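Local coordinates for protein alpha-L-rhamnosidase (Klebsiella oxytoca, PDB 4XHC) that probably hydrolyses terminal alpha-L-rhamnose from rhamnosides as a family 78 glycoside hydrolase, and is captured here with rhamnose bound, at residues R41-L46 with V267-Y272; S94-F99 with Y175-V180; H123-F128 with L151-L156; P207-S212 with F537-G542; A218-A223 with T533-I538. All blocks are in the same frame, centred on the assembly; numbering follows the deposited sequence.

Interaction 1 (R41-L46 with V267-Y272); sequences RTAEAL and VRRCLY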
# COMPACT_ATOMS: atom_id res chain seq x y z
N ARG A 41 5.56 35.45 -6.45
CA ARG A 41 6.88 35.27 -7.07
C ARG A 41 8.00 35.53 -6.06
O ARG A 41 9.02 34.87 -6.08
CB ARG A 41 7.06 36.16 -8.31
CG ARG A 41 6.31 35.67 -9.55
CD ARG A 41 6.73 36.41 -10.82
NE ARG A 41 6.80 37.86 -10.61
CZ ARG A 41 5.82 38.73 -10.88
NH1 ARG A 41 4.66 38.34 -11.40
NH2 ARG A 41 6.02 40.03 -10.63
N THR A 42 7.78 36.49 -5.16
CA THR A 42 8.72 36.75 -4.07
C THR A 42 8.81 35.55 -3.11
O THR A 42 9.89 35.15 -2.69
CB THR A 42 8.33 38.02 -3.30
OG1 THR A 42 8.29 39.12 -4.22
CG2 THR A 42 9.31 38.33 -2.18
N ALA A 43 7.66 34.98 -2.76
CA ALA A 43 7.61 33.81 -1.89
C ALA A 43 8.29 32.60 -2.53
O ALA A 43 9.06 31.90 -1.87
CB ALA A 43 6.16 33.47 -1.56
N GLU A 44 8.00 32.36 -3.80
CA GLU A 44 8.60 31.26 -4.55
C GLU A 44 10.13 31.35 -4.59
O GLU A 44 10.82 30.36 -4.37
CB GLU A 44 8.02 31.23 -5.97
CG GLU A 44 8.52 30.08 -6.84
CD GLU A 44 8.33 28.72 -6.20
OE1 GLU A 44 7.25 28.48 -5.61
OE2 GLU A 44 9.25 27.88 -6.28
N ALA A 45 10.67 32.54 -4.84
CA ALA A 45 12.13 32.73 -4.91
C ALA A 45 12.84 32.46 -3.58
O ALA A 45 14.04 32.24 -3.56
CB ALA A 45 12.45 34.14 -5.40
N LEU A 46 12.09 32.49 -2.47
CA LEU A 46 12.64 32.26 -1.14
C LEU A 46 12.44 30.83 -0.62
O LEU A 46 12.76 30.55 0.53
CB LEU A 46 12.01 33.25 -0.14
CG LEU A 46 12.25 34.75 -0.36
CD1 LEU A 46 11.14 35.57 0.29
CD2 LEU A 46 13.61 35.18 0.18
N VAL A 267 10.59 33.40 7.30
CA VAL A 267 9.48 34.19 7.87
C VAL A 267 8.92 35.11 6.80
O VAL A 267 7.71 35.28 6.67
CB VAL A 267 9.94 35.03 9.08
CG1 VAL A 267 8.78 35.85 9.63
CG2 VAL A 267 10.51 34.13 10.17
N ARG A 268 9.82 35.70 6.03
CA ARG A 268 9.46 36.55 4.91
C ARG A 268 8.66 35.80 3.86
O ARG A 268 7.66 36.32 3.37
CB ARG A 268 10.73 37.10 4.27
CG ARG A 268 10.51 38.19 3.25
CD ARG A 268 11.84 38.59 2.67
NE ARG A 268 11.66 39.57 1.61
CZ ARG A 268 12.44 39.69 0.55
NH1 ARG A 268 13.47 38.86 0.36
NH2 ARG A 268 12.18 40.63 -0.35
N ARG A 269 9.10 34.58 3.52
CA ARG A 269 8.39 33.74 2.56
C ARG A 269 6.95 33.48 3.03
O ARG A 269 6.00 33.55 2.25
CB ARG A 269 9.12 32.40 2.36
CG ARG A 269 8.31 31.32 1.65
CD ARG A 269 9.15 30.11 1.29
NE ARG A 269 8.34 28.91 1.10
CZ ARG A 269 7.70 28.58 -0.03
NH1 ARG A 269 7.74 29.36 -1.11
NH2 ARG A 269 7.00 27.46 -0.07
N CYS A 270 6.80 33.20 4.32
CA CYS A 270 5.51 32.83 4.87
C CYS A 270 4.60 34.05 4.99
O CYS A 270 3.39 33.93 4.79
CB CYS A 270 5.69 32.05 6.18
SG CYS A 270 6.43 30.39 5.89
N LEU A 271 5.17 35.22 5.24
CA LEU A 271 4.40 36.47 5.18
C LEU A 271 3.84 36.74 3.78
O LEU A 271 2.68 37.11 3.64
CB LEU A 271 5.24 37.68 5.62
CG LEU A 271 5.31 37.95 7.12
CD1 LEU A 271 6.45 38.91 7.44
CD2 LEU A 271 3.99 38.48 7.66
N TYR A 272 4.67 36.55 2.75
CA TYR A 272 4.24 36.81 1.37
C TYR A 272 3.22 35.78 0.88
O TYR A 272 2.42 36.08 -0.00
CB TYR A 272 5.43 36.88 0.41
CG TYR A 272 6.07 38.25 0.33
CD1 TYR A 272 5.56 39.24 -0.53
CD2 TYR A 272 7.17 38.58 1.11
CE1 TYR A 272 6.14 40.50 -0.60
CE2 TYR A 272 7.76 39.84 1.04
CZ TYR A 272 7.24 40.80 0.18
OH TYR A 272 7.83 42.03 0.14
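T42 sets its methyl CG2 over the centre of the Y272 ring, 3.8 Å from the centroid and 7° off the ring normal, a CH-pi contact. OG1 stands beside its own backbone N (chi1 -58°), and this leaves CG2 to face the ring. Next to this pair the helices are at their closest: A43 CB lies 4.0 Å from Y272 CB, and the CA atoms of A43 and R269 are 4.5 Å apart. L46 belongs to the same tight part, its CB 3.9 Å from R269 CB. R269, its chain extended from CG to NE, carries NH1 to A43 O at 3.0 Å. The oxygen lies in the guanidinium plane, but NH1 comes from above the carbonyl plane, and L46 N reaches the same oxygen from the opposite face. Helix 37-45 packs roughly antiparallel, at 150°, on helix 264-276 of what is probably the (α/α)6 barrel of the six-hairpin domain. Y272 OH and R269 NE are anchored beyond the contact, on E327 and on E233 O. Toward solvent the fit slackens. The R268 chain crosses L46 at about a right angle and ends with NH1 3.7 Å from L46 CD2, while its NE bonds to T324 OG1. E44 starts out away from helix 264-276; its carboxylate turns to a salt bridge with R47. OE1 comes within 4.6 Å of R269 NH1, where the opposite charges may attract weakly, without contact.

Interaction 2 (S94-F99 with Y175-V180); sequences SVIIDF and YLKVEV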
# COMPACT_ATOMS: atom_id res chain seq x y z
N SER A 94 6.21 -10.17 14.07
CA SER A 94 6.27 -8.71 14.03
C SER A 94 7.20 -8.13 15.11
O SER A 94 7.39 -8.73 16.15
CB SER A 94 4.87 -8.11 14.19
OG SER A 94 4.50 -8.02 15.54
N VAL A 95 7.77 -6.97 14.83
CA VAL A 95 8.67 -6.33 15.78
C VAL A 95 8.37 -4.85 15.87
O VAL A 95 7.70 -4.30 14.99
CB VAL A 95 10.13 -6.49 15.35
CG1 VAL A 95 10.54 -7.95 15.48
CG2 VAL A 95 10.34 -6.00 13.92
N ILE A 96 8.86 -4.21 16.93
CA ILE A 96 8.81 -2.76 17.04
C ILE A 96 10.22 -2.19 17.11
O ILE A 96 10.99 -2.55 18.00
CB ILE A 96 8.02 -2.29 18.27
CG1 ILE A 96 6.57 -2.77 18.17
CG2 ILE A 96 8.09 -0.77 18.36
CD1 ILE A 96 5.78 -2.59 19.45
N ILE A 97 10.54 -1.30 16.17
CA ILE A 97 11.84 -0.65 16.08
C ILE A 97 11.79 0.74 16.73
O ILE A 97 11.02 1.61 16.31
CB ILE A 97 12.28 -0.47 14.60
CG1 ILE A 97 12.12 -1.76 13.78
CG2 ILE A 97 13.71 0.03 14.53
CD1 ILE A 97 13.09 -2.85 14.14
N ASP A 98 12.61 0.93 17.77
CA ASP A 98 12.76 2.24 18.41
C ASP A 98 13.87 2.98 17.70
O ASP A 98 15.01 2.52 17.72
CB ASP A 98 13.12 2.06 19.90
CG ASP A 98 13.15 3.38 20.67
OD1 ASP A 98 13.00 4.47 20.07
OD2 ASP A 98 13.34 3.31 21.90
N PHE A 99 13.55 4.13 17.10
CA PHE A 99 14.56 4.96 16.42
C PHE A 99 15.32 5.89 17.37
O PHE A 99 16.33 6.46 16.98
CB PHE A 99 13.96 5.74 15.25
CG PHE A 99 13.90 4.95 13.97
CD1 PHE A 99 12.96 3.94 13.81
CD2 PHE A 99 14.79 5.19 12.94
CE1 PHE A 99 12.91 3.20 12.63
CE2 PHE A 99 14.75 4.46 11.76
CZ PHE A 99 13.80 3.46 11.61
N TYR A 175 8.70 5.41 16.65
CA TYR A 175 8.58 3.95 16.61
C TYR A 175 8.04 3.49 15.27
O TYR A 175 7.23 4.19 14.63
CB TYR A 175 7.68 3.44 17.75
CG TYR A 175 8.19 3.85 19.10
CD1 TYR A 175 9.15 3.10 19.77
CD2 TYR A 175 7.72 5.01 19.70
CE1 TYR A 175 9.63 3.49 21.01
CE2 TYR A 175 8.19 5.41 20.94
CZ TYR A 175 9.14 4.65 21.59
OH TYR A 175 9.58 5.08 22.81
N LEU A 176 8.50 2.31 14.85
CA LEU A 176 8.07 1.68 13.62
C LEU A 176 7.74 0.21 13.90
O LEU A 176 8.60 -0.55 14.30
CB LEU A 176 9.17 1.76 12.57
CG LEU A 176 9.01 0.84 11.35
CD1 LEU A 176 7.73 1.17 10.60
CD2 LEU A 176 10.21 0.94 10.43
N LYS A 177 6.49 -0.18 13.66
CA LYS A 177 6.10 -1.57 13.76
C LYS A 177 6.19 -2.20 12.40
O LYS A 177 5.70 -1.64 11.43
CB LYS A 177 4.68 -1.69 14.27
CG LYS A 177 4.19 -3.12 14.42
CD LYS A 177 2.92 -3.17 15.25
CE LYS A 177 2.29 -4.54 15.20
NZ LYS A 177 0.99 -4.53 15.92
N VAL A 178 6.80 -3.38 12.33
CA VAL A 178 6.95 -4.13 11.09
C VAL A 178 6.36 -5.52 11.29
O VAL A 178 6.81 -6.28 12.14
CB VAL A 178 8.43 -4.28 10.71
CG1 VAL A 178 8.58 -5.04 9.40
CG2 VAL A 178 9.09 -2.91 10.62
N GLU A 179 5.36 -5.84 10.47
CA GLU A 179 4.62 -7.07 10.58
C GLU A 179 4.72 -7.85 9.26
O GLU A 179 4.49 -7.31 8.19
CB GLU A 179 3.17 -6.72 10.87
CG GLU A 179 2.28 -7.88 11.30
CD GLU A 179 0.98 -7.41 11.93
OE1 GLU A 179 0.71 -6.16 11.98
OE2 GLU A 179 0.21 -8.30 12.37
N VAL A 180 5.10 -9.11 9.34
CA VAL A 180 5.05 -9.98 8.17
C VAL A 180 3.65 -10.61 8.14
O VAL A 180 3.37 -11.53 8.90
CB VAL A 180 6.15 -11.06 8.20
CG1 VAL A 180 6.12 -11.87 6.91
CG2 VAL A 180 7.53 -10.41 8.36
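Y175 lays its ring alongside D98 at one end of an antiparallel strand pair, the two middle strands (94-99 and 175-182) of the six-stranded sheet in the N-terminal β-sandwich domain. Ring and carboxylate point the same way, their planes 36° apart, and Y175 CE1 comes 3.5 Å from D98 CG. D98 OD1 accepts from G100 N and forms a salt bridge with R174, the residue before Y175. I96 CG2 adds an apolar touch to the same tyrosine, 4.3 Å from CD1.

L176 projects from the other face, the one that I97, V95 and V178 share and that turns to strand 187-200 of the second sheet. Its CG is anti to the backbone N (chi1 165°), and the side chain runs side by side with F99, whose CE1 is 4.0 Å from L176 CB; CD2 lies little farther off. F128 of the adjoining strand also touches L176. The backbone of L176 bonds twice to I97, with I97 N to L176 O at 2.8 Å and nearly straight (176°), and V95 with V178 forms the second hydrogen-bonded pair. V95 and V178 set their side chains next to each other on this apolar face.

S94, back on the face of Y175 and partly open to solvent, closes the other end in a non-hydrogen-bonded pair with E179. S94 CB rests 3.9 Å from E179 CG, the extended K177 chain brings CE near S94 OG, and S94 CA offers a CA-H...O contact to V178 O at 3.1 Å.

Interaction 3 (H123-F128 with L151-L156); sequences HLQLTF and LQQQDL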
# COMPACT_ATOMS: atom_id res chain seq x y z
N HIS A 123 4.16 -10.11 1.89
CA HIS A 123 3.21 -9.07 2.25
C HIS A 123 3.54 -8.53 3.64
O HIS A 123 3.46 -9.25 4.63
CB HIS A 123 1.79 -9.63 2.18
CG HIS A 123 0.72 -8.71 2.67
ND1 HIS A 123 -0.53 -9.15 3.05
CD2 HIS A 123 0.72 -7.36 2.86
CE1 HIS A 123 -1.26 -8.12 3.44
NE2 HIS A 123 -0.53 -7.03 3.34
N LEU A 124 3.92 -7.26 3.71
CA LEU A 124 4.27 -6.61 4.96
C LEU A 124 3.28 -5.52 5.28
O LEU A 124 2.62 -5.01 4.39
CB LEU A 124 5.64 -5.94 4.86
CG LEU A 124 6.83 -6.81 4.51
CD1 LEU A 124 8.03 -5.91 4.25
CD2 LEU A 124 7.13 -7.80 5.61
N GLN A 125 3.23 -5.16 6.55
CA GLN A 125 2.48 -4.01 7.02
C GLN A 125 3.35 -3.19 7.95
O GLN A 125 3.89 -3.73 8.92
CB GLN A 125 1.24 -4.48 7.78
CG GLN A 125 0.60 -3.44 8.68
CD GLN A 125 -0.89 -3.47 8.61
OE1 GLN A 125 -1.57 -3.87 9.56
NE2 GLN A 125 -1.41 -3.08 7.46
N LEU A 126 3.46 -1.89 7.66
CA LEU A 126 4.24 -0.97 8.48
C LEU A 126 3.34 0.03 9.18
O LEU A 126 2.36 0.50 8.60
CB LEU A 126 5.23 -0.21 7.60
CG LEU A 126 6.12 -1.03 6.67
CD1 LEU A 126 7.13 -0.12 6.02
CD2 LEU A 126 6.84 -2.14 7.42
N THR A 127 3.66 0.34 10.43
CA THR A 127 2.90 1.32 11.21
C THR A 127 3.88 2.25 11.92
O THR A 127 4.86 1.80 12.51
CB THR A 127 2.00 0.63 12.23
OG1 THR A 127 1.30 -0.43 11.59
CG2 THR A 127 0.99 1.58 12.81
N PHE A 128 3.62 3.55 11.84
CA PHE A 128 4.53 4.57 12.34
C PHE A 128 3.88 5.36 13.47
O PHE A 128 2.73 5.77 13.35
CB PHE A 128 4.85 5.55 11.23
CG PHE A 128 5.49 4.94 10.03
CD1 PHE A 128 4.71 4.35 9.03
CD2 PHE A 128 6.87 4.99 9.85
CE1 PHE A 128 5.30 3.81 7.90
CE2 PHE A 128 7.46 4.44 8.73
CZ PHE A 128 6.67 3.86 7.75
N LEU A 151 -3.40 9.00 9.89
CA LEU A 151 -2.75 7.93 10.62
C LEU A 151 -1.80 7.16 9.70
O LEU A 151 -2.20 6.71 8.62
CB LEU A 151 -3.80 7.00 11.24
CG LEU A 151 -4.74 7.68 12.24
CD1 LEU A 151 -5.87 6.75 12.66
CD2 LEU A 151 -3.98 8.14 13.47
N GLN A 152 -0.55 7.01 10.14
CA GLN A 152 0.57 6.61 9.28
C GLN A 152 0.80 5.09 9.23
O GLN A 152 1.07 4.45 10.24
CB GLN A 152 1.84 7.32 9.73
CG GLN A 152 1.71 8.84 9.78
CD GLN A 152 3.00 9.50 10.23
OE1 GLN A 152 3.67 10.16 9.44
NE2 GLN A 152 3.35 9.31 11.49
N GLN A 153 0.75 4.55 8.02
CA GLN A 153 0.50 3.15 7.81
C GLN A 153 0.76 2.82 6.34
O GLN A 153 0.47 3.64 5.48
CB GLN A 153 -0.96 2.91 8.13
CG GLN A 153 -1.38 1.47 8.22
CD GLN A 153 -2.85 1.35 8.54
OE1 GLN A 153 -3.67 2.17 8.10
NE2 GLN A 153 -3.20 0.35 9.33
N GLN A 154 1.29 1.64 6.04
CA GLN A 154 1.59 1.28 4.65
C GLN A 154 1.72 -0.21 4.47
O GLN A 154 2.52 -0.84 5.16
CB GLN A 154 2.89 1.97 4.20
CG GLN A 154 3.28 1.76 2.73
CD GLN A 154 2.26 2.35 1.76
OE1 GLN A 154 2.22 3.56 1.54
NE2 GLN A 154 1.44 1.49 1.18
N ASP A 155 0.97 -0.78 3.52
CA ASP A 155 1.13 -2.18 3.14
C ASP A 155 2.02 -2.30 1.92
O ASP A 155 2.00 -1.44 1.05
CB ASP A 155 -0.22 -2.90 2.92
CG ASP A 155 -0.99 -3.15 4.23
OD1 ASP A 155 -1.17 -2.15 4.97
OD2 ASP A 155 -1.38 -4.32 4.53
N LEU A 156 2.82 -3.35 1.88
CA LEU A 156 3.75 -3.61 0.79
C LEU A 156 3.66 -5.04 0.33
O LEU A 156 3.55 -5.95 1.14
CB LEU A 156 5.19 -3.39 1.25
CG LEU A 156 5.54 -1.96 1.63
CD1 LEU A 156 6.85 -1.93 2.42
CD2 LEU A 156 5.64 -1.12 0.36
O HOH W 1 0.55 7.75 12.99
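H123 points the edge of its imidazole at D155, where strand 122-129 pairs antiparallel with 153-158, the outermost strand within this chain of the six-stranded sheet in the β-sandwich domain. NE2 gives a hydrogen bond of 3.1 Å to D155 OD2, meeting its anti lone pair close to the ring plane; the ring also stacks on W157. L124 makes a backbone pair with L156, bonded in both directions, its side chain turned to the other face. Q125, bent at chi2 (139°), brings its amide alongside the same carboxylate: NE2 donates at 2.7 Å to D155 OD1 on the syn side, with amide and carboxylate planes 88° apart. Two donors therefore grip D155, which would probably favour its ionised form. The edge is also a subunit boundary: W157 of the second subunit packs on Q153, and D155 of that subunit forms a weak bond, through OD2, with D155 N. L126 pairs with Q154 through N to O and O to N, and its CD1 meets L156 CD1 at 4.0 Å on the sandwich face. T127 sits opposite Q153 in a non-hydrogen-bonded pair. F128 N bonds to Q152 O, and its CB packs 3.8 Å from Q152 CB; the glutamine amide itself turns to C172 O. A water finishes the ladder, donating to F128 O at 3.0 Å and accepting from Q152 N at 3.1 Å.

Interaction 4 (P207-S212 with F537-G542); sequences PAATTS and FIRQYG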
# COMPACT_ATOMS: atom_id res chain seq x y z
N PRO A 207 23.07 28.78 18.14
CA PRO A 207 23.79 29.06 19.40
C PRO A 207 23.28 28.28 20.63
O PRO A 207 22.08 28.04 20.76
CB PRO A 207 23.61 30.59 19.60
CG PRO A 207 22.60 31.03 18.60
CD PRO A 207 22.64 30.03 17.48
N ALA A 208 24.20 27.88 21.51
CA ALA A 208 23.85 27.17 22.74
C ALA A 208 23.20 28.13 23.73
O ALA A 208 23.49 29.32 23.74
CB ALA A 208 25.10 26.53 23.35
N ALA A 209 22.31 27.61 24.57
CA ALA A 209 21.66 28.42 25.59
C ALA A 209 22.62 28.73 26.74
O ALA A 209 23.43 27.89 27.13
CB ALA A 209 20.41 27.72 26.10
N THR A 210 22.52 29.94 27.29
CA THR A 210 23.35 30.37 28.41
C THR A 210 22.91 29.78 29.75
O THR A 210 23.75 29.48 30.59
CB THR A 210 23.28 31.90 28.56
OG1 THR A 210 23.73 32.49 27.35
CG2 THR A 210 24.15 32.40 29.74
N THR A 211 21.61 29.61 29.94
CA THR A 211 21.02 29.29 31.25
C THR A 211 21.85 28.32 32.10
O THR A 211 22.25 27.26 31.63
CB THR A 211 19.57 28.74 31.08
OG1 THR A 211 18.94 28.64 32.36
CG2 THR A 211 19.57 27.36 30.40
N SER A 212 22.09 28.68 33.36
CA SER A 212 22.80 27.80 34.29
C SER A 212 21.85 26.87 35.05
O SER A 212 22.26 26.16 35.97
CB SER A 212 23.64 28.62 35.28
OG SER A 212 22.79 29.43 36.08
N PHE A 537 11.60 32.36 25.48
CA PHE A 537 11.59 32.93 26.83
C PHE A 537 12.95 32.76 27.51
O PHE A 537 13.47 33.71 28.12
CB PHE A 537 10.51 32.27 27.69
CG PHE A 537 9.10 32.62 27.29
CD1 PHE A 537 8.68 33.94 27.25
CD2 PHE A 537 8.20 31.61 26.96
CE1 PHE A 537 7.38 34.25 26.89
CE2 PHE A 537 6.90 31.92 26.60
CZ PHE A 537 6.49 33.24 26.56
N ILE A 538 13.51 31.57 27.42
CA ILE A 538 14.74 31.26 28.12
C ILE A 538 15.89 32.09 27.55
O ILE A 538 16.65 32.69 28.31
CB ILE A 538 15.04 29.74 28.09
CG1 ILE A 538 14.04 29.02 29.00
CG2 ILE A 538 16.46 29.44 28.56
CD1 ILE A 538 13.91 27.54 28.71
N ARG A 539 15.97 32.16 26.23
CA ARG A 539 17.06 32.88 25.56
C ARG A 539 16.89 34.39 25.57
O ARG A 539 17.82 35.12 25.89
CB ARG A 539 17.22 32.38 24.12
CG ARG A 539 17.78 30.97 24.03
CD ARG A 539 17.43 30.31 22.71
NE ARG A 539 17.81 28.90 22.70
CZ ARG A 539 18.86 28.39 22.08
NH1 ARG A 539 19.68 29.15 21.37
NH2 ARG A 539 19.09 27.09 22.15
N GLN A 540 15.69 34.87 25.25
CA GLN A 540 15.42 36.31 25.16
C GLN A 540 15.44 37.00 26.52
O GLN A 540 15.90 38.13 26.61
CB GLN A 540 14.06 36.55 24.48
CG GLN A 540 13.76 38.00 24.13
CD GLN A 540 14.69 38.56 23.08
OE1 GLN A 540 15.22 37.83 22.24
NE2 GLN A 540 14.89 39.85 23.12
N TYR A 541 14.94 36.35 27.56
CA TYR A 541 14.89 36.94 28.91
C TYR A 541 16.00 36.47 29.83
O TYR A 541 16.06 36.86 31.00
CB TYR A 541 13.52 36.70 29.55
CG TYR A 541 12.41 37.40 28.83
CD1 TYR A 541 11.83 36.84 27.70
CD2 TYR A 541 11.93 38.64 29.26
CE1 TYR A 541 10.80 37.48 27.02
CE2 TYR A 541 10.91 39.29 28.59
CZ TYR A 541 10.35 38.69 27.47
OH TYR A 541 9.34 39.30 26.79
N GLY A 542 16.88 35.62 29.31
CA GLY A 542 18.04 35.14 30.06
C GLY A 542 17.64 34.46 31.35
O GLY A 542 18.21 34.74 32.40
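The loop 207-212 runs past the C-terminal part of helix 534-540, closest at A209 and R539 (CA atoms 6.4 Å apart) and at T211 and G542, where the chain leaves the helix with positive phi. R539 does most of the joining. Its chain is extended from CG to NE and reaches past A209 to the carbonyl of P207, where NH1 gives a hydrogen bond of 2.7 Å with an N-H...O angle of 157°. The oxygen lies at the edge of the guanidinium, near its plane, while the donor is tilted 35° from the carbonyl plane. A209 covers one face of the same group: its CB stands 4.1 Å above the plane, displaced toward the rim. The ring of P207 brushes past, CG coming 4.4 Å from NH1.

The other end of the contact is apolar. I538 points its CG2 at T211, 4.1 Å from CB and only slightly farther from the threonine methyl, and L216 of helix 214-230 touches both residues. A chi1 of -171° turns T211 OG1 to a hydrogen bond with L543 O, in the last residue of the chain.

Further partners bind the arginine outside the loop: NE and NH2 face the two oxygens of D220, NH2 in a salt bridge with OD2, and NH1 adds a weak bond to V259 O. With its charge shared between a loop carbonyl and a helix carboxylate, this one arginine probably does most to tie down the loop before helix 214-230, helped by the small apolar patch at T211 and I538.

Interaction 5 (A218-A223 with T533-I538); sequences AIDNVA and TPAWFI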
# COMPACT_ATOMS: atom_id res chain seq x y z
N ALA A 218 17.22 21.40 29.70
CA ALA A 218 16.55 20.21 29.18
C ALA A 218 15.29 20.56 28.37
O ALA A 218 15.03 19.97 27.33
CB ALA A 218 16.19 19.27 30.32
N ILE A 219 14.54 21.54 28.86
CA ILE A 219 13.35 22.05 28.17
C ILE A 219 13.72 22.75 26.86
O ILE A 219 13.07 22.56 25.84
CB ILE A 219 12.55 23.01 29.08
CG1 ILE A 219 11.88 22.21 30.20
CG2 ILE A 219 11.50 23.77 28.30
CD1 ILE A 219 11.35 23.06 31.34
N ASP A 220 14.76 23.58 26.91
CA ASP A 220 15.24 24.25 25.71
C ASP A 220 15.67 23.25 24.63
O ASP A 220 15.38 23.45 23.45
CB ASP A 220 16.40 25.19 26.06
CG ASP A 220 16.97 25.89 24.83
OD1 ASP A 220 16.39 26.89 24.36
OD2 ASP A 220 18.03 25.42 24.34
N ASN A 221 16.35 22.17 25.02
CA ASN A 221 16.77 21.15 24.05
C ASN A 221 15.59 20.51 23.34
O ASN A 221 15.61 20.35 22.12
CB ASN A 221 17.63 20.06 24.70
CG ASN A 221 19.01 20.55 25.04
OD1 ASN A 221 19.60 21.37 24.33
ND2 ASN A 221 19.56 20.04 26.13
N VAL A 222 14.56 20.16 24.09
CA VAL A 222 13.37 19.59 23.49
C VAL A 222 12.65 20.59 22.59
O VAL A 222 12.15 20.24 21.52
CB VAL A 222 12.43 19.06 24.59
CG1 VAL A 222 11.07 18.69 24.01
CG2 VAL A 222 13.07 17.85 25.27
N ALA A 223 12.60 21.85 23.02
CA ALA A 223 11.98 22.92 22.24
C ALA A 223 12.66 23.11 20.89
O ALA A 223 12.00 23.17 19.86
CB ALA A 223 12.03 24.23 23.01
N THR A 533 8.00 27.63 22.54
CA THR A 533 8.38 28.99 22.89
C THR A 533 9.27 29.12 24.13
O THR A 533 9.96 30.13 24.27
CB THR A 533 7.16 29.90 23.07
OG1 THR A 533 6.16 29.21 23.83
CG2 THR A 533 6.59 30.28 21.72
N PRO A 534 9.27 28.13 25.02
CA PRO A 534 10.23 28.23 26.13
C PRO A 534 11.67 28.53 25.69
O PRO A 534 12.39 29.22 26.41
CB PRO A 534 10.13 26.86 26.77
CG PRO A 534 8.70 26.50 26.61
CD PRO A 534 8.29 27.06 25.27
N ALA A 535 12.07 28.03 24.53
CA ALA A 535 13.37 28.40 23.98
C ALA A 535 13.52 29.92 23.83
O ALA A 535 14.56 30.48 24.16
CB ALA A 535 13.58 27.70 22.64
N TRP A 536 12.46 30.58 23.35
CA TRP A 536 12.46 32.04 23.21
C TRP A 536 12.51 32.73 24.58
O TRP A 536 13.36 33.59 24.81
CB TRP A 536 11.24 32.53 22.42
CG TRP A 536 11.22 34.02 22.17
CD1 TRP A 536 12.04 34.72 21.34
CD2 TRP A 536 10.34 34.97 22.77
NE1 TRP A 536 11.72 36.06 21.38
CE2 TRP A 536 10.68 36.24 22.25
CE3 TRP A 536 9.30 34.88 23.69
CZ2 TRP A 536 10.02 37.40 22.62
CZ3 TRP A 536 8.63 36.04 24.05
CH2 TRP A 536 9.00 37.29 23.52
N PHE A 537 11.60 32.36 25.48
CA PHE A 537 11.59 32.93 26.83
C PHE A 537 12.95 32.76 27.51
O PHE A 537 13.47 33.71 28.12
CB PHE A 537 10.51 32.27 27.69
CG PHE A 537 9.10 32.62 27.29
CD1 PHE A 537 8.68 33.94 27.25
CD2 PHE A 537 8.20 31.61 26.96
CE1 PHE A 537 7.38 34.25 26.89
CE2 PHE A 537 6.90 31.92 26.60
CZ PHE A 537 6.49 33.24 26.56
N ILE A 538 13.51 31.57 27.42
CA ILE A 538 14.74 31.26 28.12
C ILE A 538 15.89 32.09 27.55
O ILE A 538 16.65 32.69 28.31
CB ILE A 538 15.04 29.74 28.09
CG1 ILE A 538 14.04 29.02 29.00
CG2 ILE A 538 16.46 29.44 28.56
CD1 ILE A 538 13.91 27.54 28.71
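D220 gives both carboxylate oxygens to the guanidinium of R539, one helical turn beyond A535, and rests one of them on A535 itself. OD1 faces R539 NE and OD2 forms the salt bridge with NH2; OD1 also lies 3.4 Å from both CA and CB of A535. The carboxylate is carried there by an extended first torsion, CG anti to the backbone N (chi1 178°). In the middle of the helix pair D220 and A535 bring their CA atoms to 4.9 Å, the nearest approach of the two backbones, and the small alanine side chain permits it.

Everything else across the contact is hydrocarbon. A223, one turn after I219 and D220, sets CB against A535 CB at 3.8 Å, methyl to methyl. I219 directs CG2 at the ring of P534, 3.7 Å from CB, the two side chains meeting at about a right angle. I538 reaches back with CD1 between I219 and D220, 4.5 Å from I219 CG2 and 4.3 Å from D220 CB. W493 of helix 482-498 lies against both I219 and P534, and F504 against I219 and A223, so the apolar part is buried on further sides.

The axes approach to 8.9 Å and cross at 132°. Helix 534-540 follows a few residues after H528 and W530 of the rhamnose pocket. Here the first helix after the β-sandwich strands meets the last helix of the chain, consistent with closure of the probable (α/α)6 barrel of six-hairpin glycosidases.

How the interactions relate
Interactions 2 and 3 belong to one sheet of the N-terminal domain and adjoin through strands 175-182 and 122-129, with K177 N 2.8 Å from T127 O; the former lies mid-sheet, the latter at an edge shared with the second subunit. Both rest on backbone ladders. Interactions 4 and 5 meet on helix 534-540, share F537 and I538, and are linked by R539 and D220; 5 is fully buried and apolar across the interface, whereas 4 is nearer the surface and led by an arginine. Interaction 1, also helical and only partly buried, mixes both chemistries. It lies apart, its centre about 27 Å from that of interaction 5.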